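Local coordinates for protein SAM-dependent O-methyltransferase (Thermotoga maritima, PDB 1O54) that probably transfers a methyl group from S-adenosyl-L-methionine to N1 of adenosine 58 in tRNA, working as a homotetramer built from two dimers, at residues T19-P22 and G23-V26; I79-L82 and I83-I86; L152-S155 and N156-W160; V258-T261 and A262-I265. All blocks are in the same frame, centred on the assembly; numbering follows the deposited sequence.

Contact 1. Residues T19-P22 and G23-V26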
ATOM      1  N   THR A  19     -40.735   3.709   1.449  1.00 28.99           N
ATOM      2  CA  THR A  19     -41.822   2.743   1.234  1.00 28.88           C
ATOM      3  C   THR A  19     -41.648   1.998  -0.093  1.00 29.54           C
ATOM      4  O   THR A  19     -41.382   2.631  -1.115  1.00 29.36           O
ATOM      5  CB  THR A  19     -43.149   3.494   1.245  1.00 28.66           C
ATOM      6  OG1 THR A  19     -43.351   4.069   2.542  1.00 27.57           O
ATOM      7  CG2 THR A  19     -44.335   2.534   1.042  1.00 29.37           C
ATOM      8  N   LEU A  20     -41.764   0.671  -0.082  1.00 29.86           N
ATOM      9  CA  LEU A  20     -41.507  -0.110  -1.293  1.00 31.28           C
ATOM     10  C   LEU A  20     -42.756  -0.145  -2.153  1.00 31.46           C
ATOM     11  O   LEU A  20     -43.851  -0.470  -1.679  1.00 31.40           O
ATOM     12  CB  LEU A  20     -41.088  -1.537  -0.955  1.00 31.98           C
ATOM     13  CG  LEU A  20     -39.887  -1.616  -0.007  1.00 33.95           C
ATOM     14  CD1 LEU A  20     -39.732  -3.023   0.463  1.00 38.48           C
ATOM     15  CD2 LEU A  20     -38.636  -1.115  -0.683  1.00 37.10           C
ATOM     16  N   LYS A  21     -42.598   0.226  -3.416  1.00 31.33           N
ATOM     17  CA  LYS A  21     -43.707   0.157  -4.355  1.00 32.22           C
ATOM     18  C   LYS A  21     -43.263  -0.353  -5.722  1.00 31.43           C
ATOM     19  O   LYS A  21     -42.058  -0.435  -6.007  1.00 30.20           O
ATOM     20  CB  LYS A  21     -44.402   1.507  -4.461  1.00 33.04           C
ATOM     21  CG  LYS A  21     -43.559   2.609  -4.942  1.00 35.96           C
ATOM     22  CD  LYS A  21     -43.794   3.871  -4.121  1.00 38.80           C
ATOM     23  CE  LYS A  21     -42.758   4.941  -4.476  1.00 40.62           C
ATOM     24  NZ  LYS A  21     -41.400   4.727  -3.825  1.00 39.94           N
ATOM     25  N   PRO A  22     -44.230  -0.758  -6.534  1.00 31.19           N
ATOM     26  CA  PRO A  22     -43.943  -1.186  -7.895  1.00 31.61           C
ATOM     27  C   PRO A  22     -42.998  -0.230  -8.605  1.00 31.90           C
ATOM     28  O   PRO A  22     -43.189   0.986  -8.594  1.00 30.86           O
ATOM     29  CB  PRO A  22     -45.327  -1.240  -8.531  1.00 31.80           C
ATOM     30  CG  PRO A  22     -46.199  -1.678  -7.407  1.00 31.28           C
ATOM     31  CD  PRO A  22     -45.668  -0.929  -6.206  1.00 30.98           C
ATOM     32  N   GLY A  23     -41.944  -0.813  -9.174  1.00 32.60           N
ATOM     33  CA  GLY A  23     -40.967  -0.073  -9.941  1.00 33.13           C
ATOM     34  C   GLY A  23     -39.797   0.406  -9.123  1.00 33.18           C
ATOM     35  O   GLY A  23     -38.830   0.903  -9.683  1.00 34.71           O
ATOM     36  N   ASP A  24     -39.859   0.277  -7.798  1.00 32.84           N
ATOM     37  CA  ASP A  24     -38.718   0.663  -6.962  1.00 32.47           C
ATOM     38  C   ASP A  24     -37.578  -0.344  -7.114  1.00 31.90           C
ATOM     39  O   ASP A  24     -37.803  -1.503  -7.360  1.00 31.94           O
ATOM     40  CB  ASP A  24     -39.113   0.719  -5.477  1.00 32.69           C
ATOM     41  CG  ASP A  24     -39.881   1.988  -5.100  1.00 34.71           C
ATOM     42  OD1 ASP A  24     -40.005   2.923  -5.923  1.00 36.33           O
ATOM     43  OD2 ASP A  24     -40.384   2.121  -3.950  1.00 34.81           O
ATOM     44  N   ARG A  25     -36.352   0.119  -6.947  1.00 31.38           N
ATOM     45  CA  ARG A  25     -35.204  -0.789  -6.869  1.00 31.88           C
ATOM     46  C   ARG A  25     -34.985  -1.258  -5.425  1.00 29.89           C
ATOM     47  O   ARG A  25     -35.080  -0.478  -4.492  1.00 29.27           O
ATOM     48  CB  ARG A  25     -33.956  -0.079  -7.392  1.00 33.24           C
ATOM     49  CG  ARG A  25     -34.195   0.550  -8.762  1.00 38.46           C
ATOM     50  CD  ARG A  25     -32.973   0.639  -9.641  1.00 43.88           C
ATOM     51  NE  ARG A  25     -32.332  -0.672  -9.807  1.00 47.47           N
ATOM     52  CZ  ARG A  25     -31.293  -0.885 -10.609  1.00 50.93           C
ATOM     53  NH1 ARG A  25     -30.787   0.113 -11.337  1.00 51.75           N
ATOM     54  NH2 ARG A  25     -30.754  -2.094 -10.686  1.00 51.94           N
ATOM     55  N   VAL A  26     -34.742  -2.542  -5.247  1.00 28.95           N
ATOM     56  CA  VAL A  26     -34.420  -3.087  -3.938  1.00 30.07           C
ATOM     57  C   VAL A  26     -33.161  -3.905  -4.056  1.00 29.49           C
ATOM     58  O   VAL A  26     -32.827  -4.428  -5.136  1.00 29.53           O
ATOM     59  CB  VAL A  26     -35.528  -4.026  -3.387  1.00 30.39           C
ATOM     60  CG1 VAL A  26     -36.755  -3.241  -3.083  1.00 33.60           C
ATOM     61  CG2 VAL A  26     -35.817  -5.122  -4.349  1.00 32.02           C
TER
HETATM   62  O   HOH W   1     -41.637   3.416  -8.194  1.00 43.87           O
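The side chain of Lys21 arches across the turn over the carboxylate of Asp24, its CG lying 3.4 Å from Asp24 OD2 and its ammonium closing a salt bridge, Lys21 NZ to Asp24 OD2, at 2.8 Å. That bond uses the syn lone pair of OD2, and NZ also makes a weak bond to Asp24 OD1. The arch starts at chi1 of 61°, which sets CG between the backbone N and carbonyl carbon of Lys21, and bends at chi2 and chi4 complete it. OD2 takes a second donor, Lys21 N at 3.0 Å, from above the carboxylate plane (57° out of it). A water donates to both Asp24 OD1 and Pro22 O, bridging the carboxylate to the bend. With an alanine at Asp24, Lys21 N would probably lose its acceptor and the ammonium of Lys21 its countercharge, freeing that chain to turn. Away from the charges, Leu20 CD2 packs on Val26 CG1 at 3.7 Å. Asp24 N donates to Lys21 O at 2.9 Å, closing a type II beta turn. Gly23 holds its third position with phi at 92°, where a CB would clash with Pro22 O; the turn leads directly into strand 25-30 of the N-terminal antiparallel sheet.

Contact 2. Residues I79-L82 and I83-I86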
ATOM      1  N   ILE A  79     -32.549  -0.880   0.665  1.00 27.99           N
ATOM      2  CA  ILE A  79     -32.641   0.134  -0.352  1.00 29.49           C
ATOM      3  C   ILE A  79     -31.200   0.263  -0.853  1.00 28.53           C
ATOM      4  O   ILE A  79     -30.299   0.536  -0.080  1.00 28.53           O
ATOM      5  CB  ILE A  79     -33.109   1.485   0.212  1.00 30.81           C
ATOM      6  CG1 ILE A  79     -34.522   1.386   0.821  1.00 34.37           C
ATOM      7  CG2 ILE A  79     -33.097   2.533  -0.900  1.00 32.11           C
ATOM      8  CD1 ILE A  79     -35.564   0.858  -0.089  1.00 35.37           C
ATOM      9  N   PRO A  80     -30.965   0.060  -2.131  1.00 28.80           N
ATOM     10  CA  PRO A  80     -29.600   0.191  -2.656  1.00 27.79           C
ATOM     11  C   PRO A  80     -29.052   1.598  -2.511  1.00 27.05           C
ATOM     12  O   PRO A  80     -29.784   2.596  -2.660  1.00 27.32           O
ATOM     13  CB  PRO A  80     -29.735  -0.150  -4.151  1.00 29.38           C
ATOM     14  CG  PRO A  80     -31.132  -0.379  -4.412  1.00 31.27           C
ATOM     15  CD  PRO A  80     -31.940  -0.222  -3.169  1.00 29.44           C
ATOM     16  N   SER A  81     -27.769   1.656  -2.231  1.00 25.69           N
ATOM     17  CA  SER A  81     -27.041   2.933  -2.222  1.00 25.40           C
ATOM     18  C   SER A  81     -26.603   3.239  -3.652  1.00 24.41           C
ATOM     19  O   SER A  81     -26.643   2.387  -4.543  1.00 24.95           O
ATOM     20  CB  SER A  81     -25.811   2.868  -1.316  1.00 25.69           C
ATOM     21  OG  SER A  81     -24.909   1.866  -1.767  1.00 25.51           O
ATOM     22  N   LEU A  82     -26.118   4.458  -3.847  1.00 23.78           N
ATOM     23  CA  LEU A  82     -25.522   4.810  -5.112  1.00 24.08           C
ATOM     24  C   LEU A  82     -24.338   3.906  -5.389  1.00 23.63           C
ATOM     25  O   LEU A  82     -24.203   3.426  -6.485  1.00 23.44           O
ATOM     26  CB  LEU A  82     -25.148   6.277  -5.091  1.00 25.06           C
ATOM     27  CG  LEU A  82     -24.482   6.787  -6.362  1.00 25.31           C
ATOM     28  CD1 LEU A  82     -25.357   6.558  -7.564  1.00 24.95           C
ATOM     29  CD2 LEU A  82     -24.123   8.249  -6.233  1.00 26.21           C
ATOM     30  N   ILE A  83     -23.512   3.633  -4.384  1.00 24.42           N
ATOM     31  CA  ILE A  83     -22.400   2.668  -4.578  1.00 25.80           C
ATOM     32  C   ILE A  83     -22.909   1.328  -5.056  1.00 25.76           C
ATOM     33  O   ILE A  83     -22.406   0.744  -6.056  1.00 25.66           O
ATOM     34  CB  ILE A  83     -21.587   2.485  -3.288  1.00 26.51           C
ATOM     35  CG1 ILE A  83     -20.730   3.716  -3.011  1.00 28.36           C
ATOM     36  CG2 ILE A  83     -20.667   1.250  -3.407  1.00 27.77           C
ATOM     37  CD1 ILE A  83     -19.962   3.703  -1.665  1.00 29.71           C
ATOM     38  N   ASP A  84     -23.952   0.821  -4.394  1.00 25.43           N
ATOM     39  CA  ASP A  84     -24.550  -0.434  -4.844  1.00 27.38           C
ATOM     40  C   ASP A  84     -24.944  -0.394  -6.307  1.00 27.43           C
ATOM     41  O   ASP A  84     -24.664  -1.353  -7.052  1.00 27.56           O
ATOM     42  CB  ASP A  84     -25.790  -0.830  -4.042  1.00 27.55           C
ATOM     43  CG  ASP A  84     -25.500  -1.096  -2.583  1.00 30.62           C
ATOM     44  OD1 ASP A  84     -24.395  -1.606  -2.234  1.00 33.64           O
ATOM     45  OD2 ASP A  84     -26.349  -0.829  -1.702  1.00 31.49           O
ATOM     46  N   GLU A  85     -25.591   0.693  -6.723  1.00 27.58           N
ATOM     47  CA  GLU A  85     -25.999   0.863  -8.119  1.00 28.27           C
ATOM     48  C   GLU A  85     -24.810   0.932  -9.069  1.00 29.33           C
ATOM     49  O   GLU A  85     -24.836   0.291 -10.109  1.00 31.02           O
ATOM     50  CB  GLU A  85     -26.857   2.106  -8.310  1.00 28.83           C
ATOM     51  CG  GLU A  85     -28.228   2.014  -7.635  1.00 30.86           C
ATOM     52  CD  GLU A  85     -29.261   1.235  -8.428  1.00 35.61           C
ATOM     53  OE1 GLU A  85     -28.968   0.762  -9.540  1.00 38.86           O
ATOM     54  OE2 GLU A  85     -30.401   1.078  -7.929  1.00 39.41           O
ATOM     55  N   ILE A  86     -23.792   1.689  -8.703  1.00 29.46           N
ATOM     56  CA  ILE A  86     -22.583   1.820  -9.525  1.00 31.40           C
ATOM     57  C   ILE A  86     -21.886   0.477  -9.659  1.00 33.37           C
ATOM     58  O   ILE A  86     -21.497   0.082 -10.769  1.00 33.87           O
ATOM     59  CB  ILE A  86     -21.687   2.873  -8.940  1.00 31.42           C
ATOM     60  CG1 ILE A  86     -22.262   4.256  -9.221  1.00 31.86           C
ATOM     61  CG2 ILE A  86     -20.234   2.789  -9.490  1.00 31.93           C
ATOM     62  CD1 ILE A  86     -21.694   5.303  -8.372  1.00 31.52           C
TER
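Ser81 and Asp84 exchange two reciprocal hydrogen bonds, the defining pair of a capping box. Asp84 N donates to Ser81 OG at 3.0 Å, and Ser81 N returns a bond to Asp84 OD2 at 2.9 Å that is almost straight (177° at the hydrogen). The latter meets OD2 on its anti side, 35° out of the carboxylate plane. A chi1 of 61° places Ser81 OG between its own backbone N and carbonyl carbon, within reach of the amide one turn on. Backbone bonds take over from there: Glu85 N to Ser81 O at 3.0 Å and Ile86 N to Leu82 O at 2.8 Å. Apolar contact comes from Leu82, whose CG meets Ile86 CD1 at 3.7 Å. Charges reach beyond the turn: Glu85 OE1 pairs with Arg25, and Asp84 OD1 with Arg233 of the second subunit, whose Asp109 also accepts from Leu82 N. The cap thus starts helix 82-87 after the short loop that follows strand 74-78, with Leu82 and Ile86 packed on helix 125-134, Pro80 and Asp84 on strand 25-30, and Pro80 and Glu85 on strand 35-39.

Contact 3. Residues L152-S155 and N156-W160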
ATOM      1  N   LEU A 152     -27.670   5.937 -21.897  1.00 25.19           N
ATOM      2  CA  LEU A 152     -27.458   5.120 -20.673  1.00 25.73           C
ATOM      3  C   LEU A 152     -27.362   5.971 -19.406  1.00 25.25           C
ATOM      4  O   LEU A 152     -28.023   5.731 -18.390  1.00 25.36           O
ATOM      5  CB  LEU A 152     -26.191   4.271 -20.814  1.00 26.58           C
ATOM      6  CG  LEU A 152     -25.781   3.393 -19.616  1.00 28.73           C
ATOM      7  CD1 LEU A 152     -26.920   2.492 -19.134  1.00 31.19           C
ATOM      8  CD2 LEU A 152     -24.548   2.579 -19.962  1.00 30.33           C
ATOM      9  N   ALA A 153     -26.545   7.005 -19.478  1.00 25.29           N
ATOM     10  CA  ALA A 153     -26.438   7.938 -18.380  1.00 24.46           C
ATOM     11  C   ALA A 153     -27.747   8.626 -18.049  1.00 24.24           C
ATOM     12  O   ALA A 153     -28.096   8.797 -16.884  1.00 23.72           O
ATOM     13  CB  ALA A 153     -25.361   8.935 -18.696  1.00 25.38           C
ATOM     14  N   GLU A 154     -28.503   9.036 -19.063  1.00 23.93           N
ATOM     15  CA  GLU A 154     -29.778   9.655 -18.826  1.00 24.81           C
ATOM     16  C   GLU A 154     -30.657   8.658 -18.050  1.00 25.54           C
ATOM     17  O   GLU A 154     -31.296   9.027 -17.064  1.00 25.63           O
ATOM     18  CB  GLU A 154     -30.428  10.061 -20.153  1.00 25.19           C
ATOM     19  CG  GLU A 154     -31.776  10.687 -19.996  1.00 27.19           C
ATOM     20  CD  GLU A 154     -32.440  10.948 -21.342  1.00 30.62           C
ATOM     21  OE1 GLU A 154     -32.340  10.109 -22.271  1.00 33.72           O
ATOM     22  OE2 GLU A 154     -33.087  11.968 -21.429  1.00 35.77           O
ATOM     23  N   SER A 155     -30.676   7.410 -18.497  1.00 26.97           N
ATOM     24  CA  SER A 155     -31.519   6.372 -17.858  1.00 27.54           C
ATOM     25  C   SER A 155     -31.092   6.137 -16.400  1.00 27.28           C
ATOM     26  O   SER A 155     -31.917   6.198 -15.485  1.00 27.27           O
ATOM     27  CB  SER A 155     -31.426   5.048 -18.614  1.00 28.68           C
ATOM     28  OG  SER A 155     -32.223   4.053 -17.948  1.00 31.65           O
ATOM     29  N   ASN A 156     -29.797   5.933 -16.200  1.00 27.79           N
ATOM     30  CA  ASN A 156     -29.245   5.743 -14.838  1.00 27.55           C
ATOM     31  C   ASN A 156     -29.515   6.920 -13.923  1.00 27.46           C
ATOM     32  O   ASN A 156     -30.039   6.750 -12.820  1.00 27.38           O
ATOM     33  CB  ASN A 156     -27.747   5.457 -14.908  1.00 28.92           C
ATOM     34  CG  ASN A 156     -27.417   4.065 -15.410  1.00 30.38           C
ATOM     35  OD1 ASN A 156     -28.252   3.148 -15.355  1.00 31.57           O
ATOM     36  ND2 ASN A 156     -26.199   3.895 -15.921  1.00 30.10           N
ATOM     37  N   LEU A 157     -29.140   8.140 -14.353  1.00 25.91           N
ATOM     38  CA  LEU A 157     -29.376   9.329 -13.551  1.00 25.92           C
ATOM     39  C   LEU A 157     -30.848   9.525 -13.212  1.00 26.44           C
ATOM     40  O   LEU A 157     -31.162  10.005 -12.151  1.00 26.30           O
ATOM     41  CB  LEU A 157     -28.790  10.592 -14.204  1.00 26.02           C
ATOM     42  CG  LEU A 157     -27.261  10.567 -14.252  1.00 25.57           C
ATOM     43  CD1 LEU A 157     -26.769  11.539 -15.329  1.00 27.19           C
ATOM     44  CD2 LEU A 157     -26.589  10.920 -12.933  1.00 26.84           C
ATOM     45  N   THR A 158     -31.743   9.167 -14.125  1.00 27.18           N
ATOM     46  CA  THR A 158     -33.183   9.273 -13.850  1.00 28.42           C
ATOM     47  C   THR A 158     -33.602   8.295 -12.717  1.00 29.87           C
ATOM     48  O   THR A 158     -34.250   8.694 -11.729  1.00 29.90           O
ATOM     49  CB  THR A 158     -33.968   9.024 -15.149  1.00 29.22           C
ATOM     50  OG1 THR A 158     -33.667  10.066 -16.102  1.00 27.44           O
ATOM     51  CG2 THR A 158     -35.454   9.117 -14.908  1.00 31.28           C
ATOM     52  N   LYS A 159     -33.183   7.045 -12.863  1.00 31.28           N
ATOM     53  CA  LYS A 159     -33.422   5.992 -11.871  1.00 33.03           C
ATOM     54  C   LYS A 159     -32.845   6.397 -10.509  1.00 32.82           C
ATOM     55  O   LYS A 159     -33.425   6.073  -9.483  1.00 33.35           O
ATOM     56  CB  LYS A 159     -32.788   4.663 -12.307  1.00 33.33           C
ATOM     57  CG  LYS A 159     -33.396   3.970 -13.513  1.00 38.18           C
ATOM     58  CD  LYS A 159     -32.581   2.709 -13.875  1.00 42.57           C
ATOM     59  CE  LYS A 159     -33.129   1.980 -15.120  1.00 45.36           C
ATOM     60  NZ  LYS A 159     -32.222   0.874 -15.588  1.00 46.41           N
ATOM     61  N   TRP A 160     -31.719   7.126 -10.507  1.00 31.45           N
ATOM     62  CA  TRP A 160     -31.005   7.445  -9.279  1.00 31.18           C
ATOM     63  C   TRP A 160     -31.450   8.775  -8.678  1.00 31.47           C
ATOM     64  O   TRP A 160     -30.871   9.218  -7.681  1.00 32.65           O
ATOM     65  CB  TRP A 160     -29.475   7.437  -9.481  1.00 30.56           C
ATOM     66  CG  TRP A 160     -28.919   6.153  -9.980  1.00 28.80           C
ATOM     67  CD1 TRP A 160     -29.496   4.898  -9.898  1.00 28.77           C
ATOM     68  CD2 TRP A 160     -27.690   5.974 -10.675  1.00 27.70           C
ATOM     69  NE1 TRP A 160     -28.697   3.966 -10.509  1.00 28.59           N
ATOM     70  CE2 TRP A 160     -27.576   4.600 -10.999  1.00 28.87           C
ATOM     71  CE3 TRP A 160     -26.662   6.847 -11.088  1.00 27.55           C
ATOM     72  CZ2 TRP A 160     -26.487   4.076 -11.694  1.00 26.89           C
ATOM     73  CZ3 TRP A 160     -25.574   6.318 -11.787  1.00 25.38           C
ATOM     74  CH2 TRP A 160     -25.493   4.951 -12.074  1.00 28.71           C
TER
HETATM   75  O   HOH W   2     -30.294   2.330 -17.009  1.00 42.48           O
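Leu152 brings its CD1 in obliquely from above the amide plane of Asn156, 3.6 Å from ND2, one turn along helix 147-159. It borders the tight part, which belongs to Ala153, Leu157 and the Asn156 amide. Asn156 N bonds Leu152 O at 2.8 Å, and Leu157 N bonds Ala153 O at the same length; Leu157 CG sits 3.3 Å from Ala153 O, and its side chain continues onto Cys127 and Ala128 of helix 125-134. Asn156 CG, beside its backbone N at chi1 -73°, holds the amide so that ND2 donates to Ser123 O. An alanine at Asn156 would probably leave Ser123 O without this donor and open a gap beside Leu152 CD1. The helix is the crossover of a beta-alpha-beta unit between parallel strands 139-143 and 166-169, part of the Rossmann-like methyltransferase fold; Ala153 lies about 6 Å, side chain to side chain, from Glu144, a predicted S-adenosyl-L-methionine ligand. Thr158 is exposed but firmly bonded: its OG1, at 2.8 Å, and its N reach Glu154 O from opposite faces of the carbonyl plane. The loose, solvent side begins next to Asn156, whose OD1 shares a water with Ser155 OG and Lys159 NZ, while Lys159 CE stays 3.6 Å from Ser155 OG.

Contact 4. Residues V258-T261 and A262-I265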
ATOM      1  N   VAL A 258      -7.974  -5.090  -4.919  1.00 50.77           N
ATOM      2  CA  VAL A 258      -7.724  -4.339  -6.167  1.00 49.93           C
ATOM      3  C   VAL A 258      -6.402  -3.613  -6.036  1.00 48.77           C
ATOM      4  O   VAL A 258      -6.184  -2.921  -5.045  1.00 49.03           O
ATOM      5  CB  VAL A 258      -8.819  -3.306  -6.462  1.00 50.08           C
ATOM      6  CG1 VAL A 258      -8.421  -2.388  -7.651  1.00 51.13           C
ATOM      7  CG2 VAL A 258     -10.148  -4.017  -6.736  1.00 50.25           C
ATOM      8  N   ALA A 259      -5.532  -3.763  -7.037  1.00 46.92           N
ATOM      9  CA  ALA A 259      -4.199  -3.148  -7.007  1.00 45.66           C
ATOM     10  C   ALA A 259      -4.181  -1.779  -7.662  1.00 44.84           C
ATOM     11  O   ALA A 259      -3.235  -1.026  -7.405  1.00 44.83           O
ATOM     12  CB  ALA A 259      -3.171  -4.031  -7.695  1.00 45.77           C
ATOM     13  N   HIS A 260      -5.179  -1.472  -8.518  1.00 42.61           N
ATOM     14  CA  HIS A 260      -5.179  -0.214  -9.305  1.00 40.47           C
ATOM     15  C   HIS A 260      -6.507   0.116 -10.020  1.00 39.45           C
ATOM     16  O   HIS A 260      -7.090  -0.724 -10.684  1.00 40.57           O
ATOM     17  CB  HIS A 260      -4.058  -0.297 -10.346  1.00 40.27           C
ATOM     18  CG  HIS A 260      -3.920   0.910 -11.209  1.00 37.18           C
ATOM     19  ND1 HIS A 260      -3.466   2.118 -10.728  1.00 35.87           N
ATOM     20  CD2 HIS A 260      -4.091   1.073 -12.546  1.00 35.84           C
ATOM     21  CE1 HIS A 260      -3.403   2.985 -11.724  1.00 34.65           C
ATOM     22  NE2 HIS A 260      -3.776   2.375 -12.839  1.00 34.88           N
ATOM     23  N   THR A 261      -6.974   1.355  -9.885  1.00 37.84           N
ATOM     24  CA  THR A 261      -8.069   1.863 -10.698  1.00 36.05           C
ATOM     25  C   THR A 261      -7.532   2.952 -11.647  1.00 35.34           C
ATOM     26  O   THR A 261      -7.531   2.768 -12.889  1.00 36.79           O
ATOM     27  CB  THR A 261      -9.180   2.447  -9.824  1.00 36.57           C
ATOM     28  OG1 THR A 261      -8.636   3.316  -8.817  1.00 32.91           O
ATOM     29  CG2 THR A 261      -9.875   1.350  -9.067  1.00 37.57           C
ATOM     30  N   ALA A 262      -7.000   4.025 -11.057  1.00 32.01           N
ATOM     31  CA  ALA A 262      -6.598   5.197 -11.827  1.00 30.11           C
ATOM     32  C   ALA A 262      -5.644   6.125 -11.061  1.00 27.44           C
ATOM     33  O   ALA A 262      -5.745   6.267  -9.850  1.00 27.77           O
ATOM     34  CB  ALA A 262      -7.858   5.994 -12.243  1.00 31.86           C
ATOM     35  N   TYR A 263      -4.742   6.776 -11.796  1.00 23.58           N
ATOM     36  CA  TYR A 263      -3.960   7.902 -11.291  1.00 22.49           C
ATOM     37  C   TYR A 263      -4.872   9.113 -11.403  1.00 22.52           C
ATOM     38  O   TYR A 263      -5.506   9.297 -12.427  1.00 23.39           O
ATOM     39  CB  TYR A 263      -2.700   8.112 -12.109  1.00 21.95           C
ATOM     40  CG  TYR A 263      -1.783   6.902 -12.036  1.00 20.89           C
ATOM     41  CD1 TYR A 263      -1.762   5.951 -13.032  1.00 22.44           C
ATOM     42  CD2 TYR A 263      -0.997   6.687 -10.905  1.00 24.66           C
ATOM     43  CE1 TYR A 263      -0.928   4.844 -12.943  1.00 23.44           C
ATOM     44  CE2 TYR A 263      -0.167   5.560 -10.802  1.00 25.53           C
ATOM     45  CZ  TYR A 263      -0.136   4.663 -11.826  1.00 23.11           C
ATOM     46  OH  TYR A 263       0.680   3.540 -11.786  1.00 24.38           O
ATOM     47  N   MET A 264      -4.967   9.889 -10.335  1.00 21.15           N
ATOM     48  CA  MET A 264      -5.789  11.080 -10.309  1.00 21.92           C
ATOM     49  C   MET A 264      -4.915  12.320 -10.351  1.00 23.71           C
ATOM     50  O   MET A 264      -4.003  12.453  -9.519  1.00 24.48           O
ATOM     51  CB  MET A 264      -6.598  11.099  -9.033  1.00 22.57           C
ATOM     52  CG  MET A 264      -7.506   9.902  -8.918  1.00 23.98           C
ATOM     53  SD  MET A 264      -8.353   9.723  -7.329  1.00 26.25           S
ATOM     54  CE  MET A 264      -7.017   9.052  -6.270  1.00 26.29           C
ATOM     55  N   ILE A 265      -5.213  13.235 -11.262  1.00 22.48           N
ATOM     56  CA  ILE A 265      -4.424  14.446 -11.420  1.00 22.15           C
ATOM     57  C   ILE A 265      -5.298  15.643 -11.183  1.00 22.69           C
ATOM     58  O   ILE A 265      -6.389  15.706 -11.741  1.00 23.15           O
ATOM     59  CB  ILE A 265      -3.827  14.523 -12.839  1.00 22.44           C
ATOM     60  CG1 ILE A 265      -3.002  13.254 -13.191  1.00 23.65           C
ATOM     61  CG2 ILE A 265      -2.967  15.760 -12.983  1.00 23.63           C
ATOM     62  CD1 ILE A 265      -2.637  13.156 -14.649  1.00 26.27           C
TER
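His260 and Tyr263 bring their rings together across the connection from strand 252-258 to strand 263-269, two strands of the mixed sheet of the methyltransferase fold, the first of which pairs across a subunit interface. Val258 opens the segment with that pairing, antiparallel to a strand of the third subunit, and Ala259 O accepts from Arg242 of that same subunit. At His260 the ring comes into play. A chi1 of -179° swings CG to the far side from the backbone N, carrying the imidazole forward along the chain, where His260 NE2 donates to Pro214 O. Ala262 N, a buried amide, lies over the rim of one imidazole face, 3.8 Å above the His260 ring plane. The planes of the two aromatic rings are inclined at 50°, an oblique pair. Thr261 follows, with OG1 held between its backbone N and carbonyl carbon at chi1 47°, and bonded to Asp100 and Lys99 at helix 98-107. Ala262 lies about 7 Å, side chain to side chain, from the predicted cofactor residue Asp188. Closest of all in the aromatic pair, His260 CE1 sits over one face of the tyrosine ring, 3.3 Å from Tyr263 CE1.

Overall arrangement
Contacts 1, 2 and 3 form a connected group, whereas contact 4 stands apart, about 35 Å centre to centre from contact 1 and on the opposite side of the chain's centre. Contact 2 is the buried one and touches both neighbours: the Arg25-Glu85 salt bridge ties it to contact 1, and Leu82 CD1 packs on Trp160 CE3 of contact 3 at 3.8 Å. Contact 1, partly buried with an exposed polar turn, adds an ion pair and a water to the turn bond; contact 3 splits into a buried side, with one amide bonded, and a hydrated one. Contact 4 is partly buried, Tyr263 its buried member. Contacts 2 and 4 face different subunits, the former with charges, the latter with strand pairing.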